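Local structure of metallo-beta-lactamase domain-containing protein (Enterococcus faecalis, 2AZ4) at residues T210-M215 with P397-P402; A202-A207 with A393-Q398; T10-I15 with V22-Y27. The protein is of unknown function but carries a two-zinc metallo-beta-lactamase fold, and is probably a metal-dependent hydrolase, perhaps an RNA-binding exonuclease. One frame throughout, in Å; residues are numbered along the deposited sequence.

Contact 1 of 3, residues T210-M215 with P397-P402; sequences TELLMM and PQVLVP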
loop_
_atom_site.group_PDB
_atom_site.type_symbol
_atom_site.label_atom_id
_atom_site.label_comp_id
_atom_site.label_asym_id
_atom_site.label_seq_id
_atom_site.Cartn_x
_atom_site.Cartn_y
_atom_site.Cartn_z
ATOM N N THR A 210 12.440 20.348 6.904
ATOM C CA THR A 210 11.928 19.630 8.062
ATOM C C THR A 210 13.062 19.226 9.000
ATOM O O THR A 210 14.147 18.863 8.549
ATOM C CB THR A 210 11.058 18.395 7.667
ATOM O OG1 THR A 210 10.397 17.887 8.833
ATOM C CG2 THR A 210 11.882 17.296 7.046
ATOM N N GLU A 211 12.807 19.264 10.303
ATOM C CA GLU A 211 13.852 18.922 11.281
ATOM C C GLU A 211 14.152 17.450 11.304
ATOM O O GLU A 211 15.256 17.041 11.632
ATOM C CB GLU A 211 13.427 19.325 12.676
ATOM C CG GLU A 211 13.164 20.779 12.801
ATOM C CD GLU A 211 12.539 21.142 14.116
ATOM O OE1 GLU A 211 11.736 22.113 14.109
ATOM O OE2 GLU A 211 12.859 20.469 15.135
ATOM N N LEU A 212 13.164 16.631 10.971
ATOM C CA LEU A 212 13.362 15.206 11.015
ATOM C C LEU A 212 12.510 14.540 9.939
ATOM O O LEU A 212 11.273 14.531 10.030
ATOM C CB LEU A 212 13.008 14.679 12.407
ATOM C CG LEU A 212 13.389 13.237 12.712
ATOM C CD1 LEU A 212 14.862 13.154 13.158
ATOM C CD2 LEU A 212 12.468 12.728 13.805
ATOM N N LEU A 213 13.190 14.009 8.922
ATOM C CA LEU A 213 12.556 13.327 7.807
ATOM C C LEU A 213 12.648 11.816 7.986
ATOM O O LEU A 213 13.723 11.233 7.823
ATOM C CB LEU A 213 13.215 13.741 6.483
ATOM C CG LEU A 213 12.682 13.095 5.187
ATOM C CD1 LEU A 213 11.230 13.435 5.040
ATOM C CD2 LEU A 213 13.451 13.614 3.970
ATOM N N MET A 214 11.516 11.204 8.318
ATOM C CA MET A 214 11.382 9.758 8.441
ATOM C C MET A 214 10.960 9.199 7.079
ATOM O O MET A 214 9.806 9.318 6.690
ATOM C CB MET A 214 10.386 9.394 9.563
ATOM C CG MET A 214 10.866 9.829 10.978
ATOM S SD MET A 214 9.620 9.941 12.286
ATOM C CE MET A 214 8.632 11.289 11.659
ATOM N N MET A 215 11.914 8.607 6.362
ATOM C CA MET A 215 11.757 8.280 4.943
ATOM C C MET A 215 12.025 6.821 4.584
ATOM O O MET A 215 13.039 6.242 4.995
ATOM C CB MET A 215 12.653 9.208 4.100
ATOM C CG MET A 215 12.710 8.895 2.591
ATOM S SD MET A 215 13.538 10.260 1.738
ATOM C CE MET A 215 13.471 9.685 0.044
ATOM N N PRO A 397 16.554 17.904 4.401
ATOM C CA PRO A 397 16.203 17.636 5.786
ATOM C C PRO A 397 17.399 17.927 6.709
ATOM O O PRO A 397 18.541 17.646 6.348
ATOM C CB PRO A 397 15.885 16.135 5.775
ATOM C CG PRO A 397 16.752 15.584 4.701
ATOM C CD PRO A 397 16.738 16.654 3.636
ATOM N N GLN A 398 17.118 18.505 7.877
ATOM C CA GLN A 398 18.154 18.781 8.855
ATOM C C GLN A 398 18.693 17.463 9.392
ATOM O O GLN A 398 19.910 17.283 9.545
ATOM C CB GLN A 398 17.603 19.657 9.970
ATOM C CG GLN A 398 17.171 21.049 9.513
ATOM C CD GLN A 398 16.490 21.830 10.609
ATOM O OE1 GLN A 398 17.016 21.955 11.706
ATOM N NE2 GLN A 398 15.300 22.347 10.324
ATOM N N VAL A 399 17.772 16.540 9.671
ATOM C CA VAL A 399 18.109 15.194 10.099
ATOM C C VAL A 399 17.269 14.205 9.293
ATOM O O VAL A 399 16.051 14.366 9.170
ATOM C CB VAL A 399 17.831 14.960 11.606
ATOM C CG1 VAL A 399 18.303 13.570 12.004
ATOM C CG2 VAL A 399 18.511 16.037 12.500
ATOM N N LEU A 400 17.934 13.190 8.752
ATOM C CA LEU A 400 17.294 12.134 7.966
ATOM C C LEU A 400 17.264 10.844 8.774
ATOM O O LEU A 400 18.293 10.442 9.348
ATOM C CB LEU A 400 18.087 11.929 6.665
ATOM C CG LEU A 400 17.599 11.271 5.355
ATOM C CD1 LEU A 400 18.436 10.066 5.002
ATOM C CD2 LEU A 400 16.081 10.997 5.221
ATOM N N VAL A 401 16.092 10.192 8.823
ATOM C CA VAL A 401 15.971 8.886 9.453
ATOM C C VAL A 401 15.491 7.836 8.438
ATOM O O VAL A 401 14.292 7.791 8.154
ATOM C CB VAL A 401 14.944 8.918 10.642
ATOM C CG1 VAL A 401 14.933 7.578 11.398
ATOM C CG2 VAL A 401 15.221 10.049 11.569
ATOM N N PRO A 402 16.403 7.007 7.871
ATOM C CA PRO A 402 15.889 5.931 7.031
ATOM C C PRO A 402 15.037 4.934 7.821
ATOM O O PRO A 402 15.381 4.564 8.962
ATOM C CB PRO A 402 17.159 5.253 6.507
ATOM C CG PRO A 402 18.240 6.327 6.638
ATOM C CD PRO A 402 17.878 7.011 7.892
#

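Contact 2 of 3, residues A202-A207 with A393-Q398; sequences AFCEKA and ALIEPQ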
loop_
_atom_site.group_PDB
_atom_site.type_symbol
_atom_site.label_atom_id
_atom_site.label_comp_id
_atom_site.label_asym_id
_atom_site.label_seq_id
_atom_site.Cartn_x
_atom_site.Cartn_y
_atom_site.Cartn_z
ATOM N N ALA A 202 4.902 18.453 -4.804
ATOM C CA ALA A 202 4.222 19.373 -3.896
ATOM C C ALA A 202 4.465 19.006 -2.437
ATOM O O ALA A 202 4.554 19.892 -1.578
ATOM C CB ALA A 202 2.735 19.428 -4.194
ATOM N N PHE A 203 4.593 17.713 -2.154
ATOM C CA PHE A 203 4.884 17.251 -0.806
ATOM C C PHE A 203 6.280 17.714 -0.359
ATOM O O PHE A 203 6.460 18.160 0.765
ATOM C CB PHE A 203 4.801 15.712 -0.737
ATOM C CG PHE A 203 5.624 15.115 0.365
ATOM C CD1 PHE A 203 5.247 15.275 1.699
ATOM C CD2 PHE A 203 6.792 14.418 0.075
ATOM C CE1 PHE A 203 6.025 14.732 2.735
ATOM C CE2 PHE A 203 7.575 13.881 1.090
ATOM C CZ PHE A 203 7.180 14.038 2.429
ATOM N N CYS A 204 7.268 17.545 -1.238
ATOM C CA CYS A 204 8.651 17.936 -0.945
ATOM C C CYS A 204 8.747 19.433 -0.605
ATOM O O CYS A 204 9.465 19.824 0.324
ATOM C CB CYS A 204 9.544 17.610 -2.141
ATOM S SG CYS A 204 9.878 15.873 -2.400
ATOM N N GLU A 205 7.996 20.252 -1.343
ATOM C CA GLU A 205 7.912 21.696 -1.084
ATOM C C GLU A 205 7.305 22.026 0.282
ATOM O O GLU A 205 7.742 22.970 0.957
ATOM C CB GLU A 205 7.110 22.391 -2.176
ATOM C CG GLU A 205 6.933 23.909 -1.975
ATOM C CD GLU A 205 8.280 24.641 -1.813
ATOM O OE1 GLU A 205 9.002 24.772 -2.837
ATOM O OE2 GLU A 205 8.621 25.068 -0.667
ATOM N N LYS A 206 6.279 21.281 0.671
ATOM C CA LYS A 206 5.687 21.445 1.996
ATOM C C LYS A 206 6.648 20.943 3.074
ATOM O O LYS A 206 6.664 21.454 4.200
ATOM C CB LYS A 206 4.370 20.686 2.071
ATOM C CG LYS A 206 3.226 21.332 1.317
ATOM C CD LYS A 206 1.899 20.606 1.646
ATOM C CE LYS A 206 0.691 21.457 1.333
ATOM N NZ LYS A 206 0.307 22.372 2.452
ATOM N N ALA A 207 7.449 19.941 2.719
ATOM C CA ALA A 207 8.343 19.295 3.679
ATOM C C ALA A 207 9.697 20.020 3.799
ATOM O O ALA A 207 10.502 19.678 4.659
ATOM C CB ALA A 207 8.569 17.834 3.317
ATOM N N ALA A 393 17.124 15.778 -1.800
ATOM C CA ALA A 393 17.618 17.046 -2.353
ATOM C C ALA A 393 16.551 18.144 -2.360
ATOM O O ALA A 393 16.830 19.274 -1.959
ATOM C CB ALA A 393 18.226 16.844 -3.750
ATOM N N LEU A 394 15.324 17.825 -2.785
ATOM C CA LEU A 394 14.245 18.814 -2.771
ATOM C C LEU A 394 13.849 19.278 -1.374
ATOM O O LEU A 394 13.533 20.451 -1.181
ATOM C CB LEU A 394 13.013 18.324 -3.550
ATOM C CG LEU A 394 13.118 18.238 -5.074
ATOM C CD1 LEU A 394 12.098 17.235 -5.582
ATOM C CD2 LEU A 394 12.913 19.597 -5.707
ATOM N N ILE A 395 13.883 18.375 -0.401
ATOM C CA ILE A 395 13.462 18.706 0.966
ATOM C C ILE A 395 14.576 19.368 1.808
ATOM O O ILE A 395 14.304 20.293 2.562
ATOM C CB ILE A 395 12.938 17.441 1.703
ATOM C CG1 ILE A 395 11.590 17.001 1.121
ATOM C CG2 ILE A 395 12.849 17.660 3.207
ATOM C CD1 ILE A 395 11.230 15.553 1.451
ATOM N N GLU A 396 15.805 18.873 1.667
ATOM C CA GLU A 396 16.977 19.333 2.450
ATOM C C GLU A 396 16.686 19.169 3.948
ATOM O O GLU A 396 16.543 20.162 4.676
ATOM C CB GLU A 396 17.398 20.777 2.088
ATOM C CG GLU A 396 17.635 21.052 0.577
ATOM C CD GLU A 396 18.208 22.456 0.324
ATOM O OE1 GLU A 396 19.257 22.763 0.927
ATOM O OE2 GLU A 396 17.614 23.261 -0.453
ATOM N N PRO A 397 16.554 17.904 4.401
ATOM C CA PRO A 397 16.203 17.636 5.786
ATOM C C PRO A 397 17.399 17.927 6.709
ATOM O O PRO A 397 18.541 17.646 6.348
ATOM C CB PRO A 397 15.885 16.135 5.775
ATOM C CG PRO A 397 16.752 15.584 4.701
ATOM C CD PRO A 397 16.738 16.654 3.636
ATOM N N GLN A 398 17.118 18.505 7.877
ATOM C CA GLN A 398 18.154 18.781 8.855
ATOM C C GLN A 398 18.693 17.463 9.392
ATOM O O GLN A 398 19.910 17.283 9.545
ATOM C CB GLN A 398 17.603 19.657 9.970
ATOM C CG GLN A 398 17.171 21.049 9.513
ATOM C CD GLN A 398 16.490 21.830 10.609
ATOM O OE1 GLN A 398 17.016 21.955 11.706
ATOM N NE2 GLN A 398 15.300 22.347 10.324
#

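Contact 3 of 3, residues T10-I15 with V22-Y27; sequences TFHSGI and VIEVAY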
loop_
_atom_site.group_PDB
_atom_site.type_symbol
_atom_site.label_atom_id
_atom_site.label_comp_id
_atom_site.label_asym_id
_atom_site.label_seq_id
_atom_site.Cartn_x
_atom_site.Cartn_y
_atom_site.Cartn_z
ATOM N N THR A 10 9.354 7.788 19.026
ATOM C CA THR A 10 9.723 6.428 19.404
ATOM C C THR A 10 9.486 5.504 18.242
ATOM O O THR A 10 8.386 5.491 17.679
ATOM C CB THR A 10 8.890 5.862 20.564
ATOM O OG1 THR A 10 8.882 6.769 21.664
ATOM C CG2 THR A 10 9.468 4.519 21.044
ATOM N N PHE A 11 10.500 4.713 17.913
ATOM C CA PHE A 11 10.430 3.741 16.822
ATOM C C PHE A 11 10.079 2.363 17.365
ATOM O O PHE A 11 10.945 1.510 17.597
ATOM C CB PHE A 11 11.725 3.756 16.004
ATOM C CG PHE A 11 11.988 5.089 15.369
ATOM C CD1 PHE A 11 11.555 5.351 14.053
ATOM C CD2 PHE A 11 12.615 6.113 16.098
ATOM C CE1 PHE A 11 11.754 6.606 13.478
ATOM C CE2 PHE A 11 12.817 7.373 15.527
ATOM C CZ PHE A 11 12.382 7.621 14.212
ATOM N N HIS A 12 8.783 2.178 17.599
ATOM C CA HIS A 12 8.265 0.966 18.222
ATOM C C HIS A 12 8.477 -0.287 17.409
ATOM O O HIS A 12 8.726 -1.340 17.982
ATOM C CB HIS A 12 6.761 1.137 18.527
ATOM C CG HIS A 12 6.476 2.116 19.631
ATOM N ND1 HIS A 12 6.822 1.874 20.945
ATOM C CD2 HIS A 12 5.860 3.324 19.621
ATOM C CE1 HIS A 12 6.431 2.890 21.697
ATOM N NE2 HIS A 12 5.863 3.793 20.914
ATOM N N SER A 13 8.382 -0.190 16.076
ATOM C CA SER A 13 8.269 -1.379 15.238
ATOM C C SER A 13 8.630 -1.086 13.796
ATOM O O SER A 13 8.583 0.055 13.356
ATOM C CB SER A 13 6.818 -1.886 15.296
ATOM O OG SER A 13 6.661 -3.152 14.704
ATOM N N GLY A 14 8.967 -2.118 13.043
ATOM C CA GLY A 14 9.198 -1.929 11.605
ATOM C C GLY A 14 10.617 -1.616 11.192
ATOM O O GLY A 14 10.872 -1.284 10.030
ATOM N N ILE A 15 11.555 -1.765 12.125
ATOM C CA ILE A 15 12.975 -1.440 11.878
ATOM C C ILE A 15 13.757 -2.608 11.267
ATOM O O ILE A 15 13.782 -3.709 11.811
ATOM C CB ILE A 15 13.693 -0.977 13.170
ATOM C CG1 ILE A 15 13.009 0.252 13.786
ATOM C CG2 ILE A 15 15.240 -0.769 12.922
ATOM C CD1 ILE A 15 13.087 1.534 12.959
ATOM N N VAL A 22 5.688 1.330 13.050
ATOM C CA VAL A 22 4.809 1.967 14.011
ATOM C C VAL A 22 5.696 2.941 14.766
ATOM O O VAL A 22 6.618 2.537 15.493
ATOM C CB VAL A 22 4.135 0.964 14.987
ATOM C CG1 VAL A 22 3.250 1.695 15.982
ATOM C CG2 VAL A 22 3.334 -0.123 14.222
ATOM N N ILE A 23 5.421 4.221 14.568
ATOM C CA ILE A 23 6.167 5.271 15.205
ATOM C C ILE A 23 5.185 6.054 16.034
ATOM O O ILE A 23 4.038 6.254 15.618
ATOM C CB ILE A 23 6.871 6.168 14.137
ATOM C CG1 ILE A 23 7.942 5.340 13.396
ATOM C CG2 ILE A 23 7.418 7.435 14.736
ATOM C CD1 ILE A 23 8.394 5.952 12.059
ATOM N N GLU A 24 5.654 6.474 17.201
ATOM C CA GLU A 24 4.930 7.357 18.095
ATOM C C GLU A 24 5.588 8.720 18.155
ATOM O O GLU A 24 6.817 8.836 18.229
ATOM C CB GLU A 24 4.888 6.771 19.506
ATOM C CG GLU A 24 4.163 7.654 20.500
ATOM C CD GLU A 24 4.173 7.078 21.908
ATOM O OE1 GLU A 24 4.737 5.988 22.106
ATOM O OE2 GLU A 24 3.619 7.723 22.820
ATOM N N VAL A 25 4.756 9.746 18.120
ATOM C CA VAL A 25 5.188 11.107 18.361
ATOM C C VAL A 25 4.372 11.603 19.533
ATOM O O VAL A 25 3.142 11.583 19.484
ATOM C CB VAL A 25 5.017 12.037 17.131
ATOM C CG1 VAL A 25 5.487 13.460 17.481
ATOM C CG2 VAL A 25 5.843 11.517 15.952
ATOM N N ALA A 26 5.059 12.006 20.597
ATOM C CA ALA A 26 4.404 12.456 21.835
ATOM C C ALA A 26 4.861 13.843 22.284
ATOM O O ALA A 26 6.044 14.184 22.190
ATOM C CB ALA A 26 4.639 11.463 22.942
ATOM N N TYR A 27 3.896 14.611 22.783
ATOM C CA TYR A 27 4.087 15.962 23.281
ATOM C C TYR A 27 3.014 16.257 24.331
ATOM O O TYR A 27 1.814 16.195 24.031
ATOM C CB TYR A 27 3.957 16.997 22.159
ATOM C CG TYR A 27 4.229 18.414 22.632
ATOM C CD1 TYR A 27 5.536 18.850 22.857
ATOM C CD2 TYR A 27 3.186 19.311 22.854
ATOM C CE1 TYR A 27 5.805 20.147 23.289
ATOM C CE2 TYR A 27 3.440 20.610 23.304
ATOM C CZ TYR A 27 4.760 21.018 23.510
ATOM O OH TYR A 27 5.028 22.300 23.922
HETATM O O HOH W 1 7.314 8.811 21.537
HETATM O O HOH W 2 7.124 5.804 23.793
#

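Contact 1 of 3, residues T210-M215 with P397-P402
Leu213 grips the neighbouring strand through both of its backbone polar groups: its N donates to Val399 O at 2.9 Å, and its O receives Val401 N at 2.8 Å, both bonds nearly straight. Val401 O then takes Met215 N, and where the segments begin Gln398 N reaches Thr210 O at 3.1 Å. Val399 N to Glu211 O is bent and weak. Next to this bond the side chains of Glu211 and Gln398 run alongside each other, the amide NE2 lying against the aliphatic CG of Glu211 at 3.6 Å. Their polar ends are held elsewhere, the carboxylate by His182 and the amide nitrogen by His209 O.

The two faces of the pair are packed differently. On the face of Leu212 and Met214, Leu212 leans across to the other strand, CG anti to the backbone N (chi1 -170°), and its CD1 touches both Val401 CG2 (3.5 Å) and Val399 CG1. On the face of Leu213, the CB of that residue sits against Pro397 CB at 3.7 Å, while the side chains of Leu213 and Leu400 lie side by side, pointing the same way, CD2 to CD2 3.9 Å. Leu400 CD2 also touches Met215 CB. Helix 385-395 covers this face at Met215 and Pro397; strand 7-13 packs on the other. Two adjacent parallel strands of a mixed sheet, sandwiched in this way, belong to the alpha-beta-beta-alpha core of the metallo-beta-lactamase fold.

Contact 2 of 3, residues A202-A207 with A393-Q398
The Phe203 ring meets the second helix obliquely, its CE2 at 4.0 Å from Ile395 CD1. One ring face carries the methyl of Ala207, the residue one helical turn on, with CB 4.0 Å above the plane and displaced toward the rim. Ile395 CD1 is thereby shared, since it also lies 4.0 Å from Ala207 CB. Strand 173-179 touches the same ring through Ala174 and Leu176.

Ile395 carries most of the packing, lying against helix 197-207. Its CG1 branch, anti to the carbonyl carbon (chi1 -71°), lies over the backbone turn and approaches Cys204 O to 3.6 Å and Ala207 CB to 3.8 Å. The other branch, CG2, comes against Ala207 O at 3.4 Å. Beside it Leu394 lies against Cys204, CB to CB 3.8 Å, and the thiol SG rests near both Leu394 and Ile395. The small side chains of Cys204 and Ala207 probably allow Ile395 to come this near the helix backbone.

Just beyond, Glu396 leaves the helix with positive phi, and Lys208 donates to Leu394 O. The contact is apolar side chains laid on one another and on the carbonyl oxygens of Cys204 and Ala207, without a polar bond between the two segments. It therefore joins the C-terminal ends of two helices by shape and burial, while the polar ties lie at its margin.

Contact 3 of 3, residues T10-I15 with V22-Y27
A beta hairpin of strands 7-13 and 22-27 is joined here, and the first strand carries a classic beta bulge: His12 and Ser13 both stand opposite Val22. On the regular side of the bulge, Thr10 and Glu24 form a hydrogen-bonded antiparallel pair, Thr10 N to Glu24 O and Glu24 N to Thr10 O, both 2.9 Å. On the other side Val22 N donates to Ser13 O at 3.2 Å, from well above the carbonyl plane, and the return bond from Ser13 N to Val22 O is weak.

At the bulge the His12 side chain turns toward the other strand and meets Glu24. Its NE2 donates to Glu24 OE1 at 2.7 Å, almost straight (165°) and in the plane of the ring, and reaches the anti lone pair of that oxygen. Ring and carboxylate are nearly coplanar, 20° apart. Glu24 gets there on an extended chain with CG anti to the backbone N (chi1 179°), and its CB lies at the ring edge, 3.4 Å from His12 NE2. Thr10 CG2 rests over one face of the imidazole, toward the rim; with the hydrogen bond it probably limits the rotation of the ring. Water 2 lies between Thr10 OG1 and Glu24 OE1, 2.9 Å from each, giving the carboxylate another polar neighbour. The hydrogen bond from His12 would probably favour an ionised Glu24. On the reverse face, the Phe11 ring lies alongside Ile23, CD1 to CG1 at 3.7 Å.

Beyond the bulge, Ser13 OG is hydrogen-bonded to Gly20 O and to Glu39 OE2, which also receives Gly14 N. The sheet continues past strand 22-27 into strand 30-34, while strand 399-403 packs against the Phe11 and Ile23 face through Val401 and Ile403.

In the fold
Contacts 1 and 2 share Pro397 and Gln398 and have centres about 10 Å apart: each helix of contact 2 is followed in the chain by a strand of contact 1, and Ile395 CD1 packs on Leu213 CD2 at 3.9 Å. On the other face of the same strands contact 3 brings in the second sheet, with Phe11 CZ 3.8 Å from Val401 CG1 and Met214 SD 4.1 Å from Ile23 CG2. Contacts 2 and 3 do not touch, their nearest atoms being about 12 Å apart. The zinc site lies near all three without including them: the side chains of Met215 and Ile23 are each about 8 Å from that of zinc ligand His404, and that of Phe203 about 11 Å from that of Asp189.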